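Angiopoietin-related protein 6 (Homo sapiens, PDB 6Y43) is a secreted angiopoietin-like factor whose calcium-binding, fibrinogen-like globular domain probably mediates recognition of partner molecules outside the cell. Local coordinates at residues A[98-103]-A[214-219]. Numbering follows the deposited sequence.
Sequences LVLLED and AMLIRP
Leu216 reaches across to both Leu98 and Leu100 with a single methyl, CD1, on one face of a pair of antiparallel strands. Its CG is anti to its own carbonyl carbon (chi1 -45°), and this swings CD1 over the neighbouring strand, 3.3 Å from Leu98 O. From there CD1 touches Leu100 CG at 3.7 Å, the two side chains crossing at about a right angle. Leu98 meets the same methyl more loosely, its CG 4.3 Å from Leu216 CD1. Leu98 has its CG anti to the backbone N (chi1 174°), whereas Leu100 has its own beside the backbone N; the two branches therefore lean toward each other along the strand, with Leu216 CD1 next to both. Ala214, the partner of Leu100, puts just a methyl on this face.

Beneath the leucines, two hydrogen-bonded pairs hold the backbones. Leu98 and Leu216 exchange two bonds, and the one from Leu98 N to Leu216 O (2.8 Å) is almost straight. Leu100 and Ala214 are joined in the same way, Ala214 N giving to Leu100 O at 2.9 Å in a more bent bond, its N-H...O angle 145°. Between them lies the non-hydrogen-bonded pair Val99 and Met215, whose side chains occupy the other face and barely meet, Val99 CG2 being 4.5 Å from Met215 CG. Here CA-H...O contacts run both ways, Val99 CA to Ala214 O and Met215 CA to Leu98 O.

Outward, Val99 bonds through its backbone to Ala111 and Met215 to Ile51 and Gln52, so both strands are interior. Near the end of strand 95-102, Glu102 forms salt bridges with Arg211 and Lys212. The arrangement is two adjacent central strands of the twisted antiparallel sheet in a fibrinogen C-terminal globular domain.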
# COMPACT_ATOMS: atom_id res chain seq x y z
N LEU A 98 7.81 -2.13 -0.74
CA LEU A 98 8.46 -0.90 -0.32
C LEU A 98 7.39 0.05 0.20
O LEU A 98 6.36 0.25 -0.45
CB LEU A 98 9.21 -0.26 -1.50
CG LEU A 98 9.83 1.11 -1.25
CD1 LEU A 98 10.94 1.03 -0.24
CD2 LEU A 98 10.36 1.65 -2.58
N VAL A 99 7.60 0.59 1.40
CA VAL A 99 6.71 1.59 1.97
C VAL A 99 7.48 2.89 2.01
O VAL A 99 8.59 2.94 2.56
CB VAL A 99 6.20 1.20 3.37
CG1 VAL A 99 5.38 2.31 3.95
CG2 VAL A 99 5.38 -0.09 3.31
N LEU A 100 6.90 3.93 1.45
CA LEU A 100 7.53 5.25 1.39
C LEU A 100 6.69 6.20 2.23
O LEU A 100 5.47 6.27 2.05
CB LEU A 100 7.61 5.74 -0.05
CG LEU A 100 8.41 4.91 -1.04
CD1 LEU A 100 8.32 5.54 -2.41
CD2 LEU A 100 9.86 4.81 -0.61
N LEU A 101 7.35 6.96 3.11
CA LEU A 101 6.67 7.86 4.03
C LEU A 101 7.32 9.23 3.98
O LEU A 101 8.54 9.35 3.81
CB LEU A 101 6.76 7.34 5.47
CG LEU A 101 6.40 5.87 5.67
CD1 LEU A 101 6.80 5.44 7.06
CD2 LEU A 101 4.89 5.67 5.44
N GLU A 102 6.50 10.27 4.17
CA GLU A 102 7.01 11.63 4.34
C GLU A 102 6.20 12.35 5.40
O GLU A 102 4.96 12.36 5.33
CB GLU A 102 6.96 12.41 3.01
CG GLU A 102 7.53 13.80 3.03
CD GLU A 102 7.40 14.51 1.67
OE1 GLU A 102 7.27 13.80 0.64
OE2 GLU A 102 7.41 15.78 1.64
N ASP A 103 6.89 13.02 6.32
CA ASP A 103 6.23 13.83 7.33
C ASP A 103 6.09 15.27 6.85
O ASP A 103 6.51 15.65 5.75
CB ASP A 103 6.93 13.70 8.69
CG ASP A 103 8.24 14.49 8.83
OD1 ASP A 103 8.58 15.36 8.00
OD2 ASP A 103 8.94 14.20 9.84
N ALA A 214 2.98 5.74 0.72
CA ALA A 214 2.67 4.88 -0.43
C ALA A 214 3.24 3.50 -0.19
O ALA A 214 4.21 3.33 0.55
CB ALA A 214 3.24 5.45 -1.74
N MET A 215 2.59 2.51 -0.79
CA MET A 215 2.99 1.12 -0.73
C MET A 215 3.25 0.66 -2.16
O MET A 215 2.41 0.89 -3.04
CB MET A 215 1.91 0.25 -0.08
CG MET A 215 1.48 0.76 1.28
SD MET A 215 0.15 -0.20 2.04
CE MET A 215 0.97 -1.75 2.44
N LEU A 216 4.41 0.05 -2.39
CA LEU A 216 4.80 -0.30 -3.76
C LEU A 216 5.35 -1.71 -3.78
O LEU A 216 5.93 -2.17 -2.80
CB LEU A 216 5.83 0.69 -4.31
CG LEU A 216 5.56 2.19 -4.05
CD1 LEU A 216 6.03 2.62 -2.70
CD2 LEU A 216 6.26 2.91 -5.15
N ILE A 217 5.18 -2.42 -4.90
CA ILE A 217 5.73 -3.76 -5.02
C ILE A 217 6.51 -3.93 -6.32
O ILE A 217 6.30 -3.21 -7.30
CB ILE A 217 4.62 -4.84 -4.90
CG1 ILE A 217 3.60 -4.66 -6.02
CG2 ILE A 217 4.00 -4.78 -3.53
CD1 ILE A 217 2.56 -5.78 -6.03
N ARG A 218 7.42 -4.90 -6.30
CA ARG A 218 8.30 -5.22 -7.41
C ARG A 218 8.65 -6.69 -7.29
O ARG A 218 8.81 -7.19 -6.16
CB ARG A 218 9.56 -4.35 -7.34
CG ARG A 218 10.59 -4.54 -8.44
CD ARG A 218 11.66 -3.46 -8.30
NE ARG A 218 12.64 -3.71 -7.22
CZ ARG A 218 13.67 -2.90 -6.97
NH1 ARG A 218 13.87 -1.79 -7.68
NH2 ARG A 218 14.50 -3.18 -5.97
N PRO A 219 8.78 -7.40 -8.40
CA PRO A 219 9.25 -8.79 -8.30
C PRO A 219 10.58 -8.86 -7.57
O PRO A 219 11.45 -7.99 -7.71
CB PRO A 219 9.37 -9.24 -9.77
CG PRO A 219 8.49 -8.29 -10.54
CD PRO A 219 8.55 -6.99 -9.80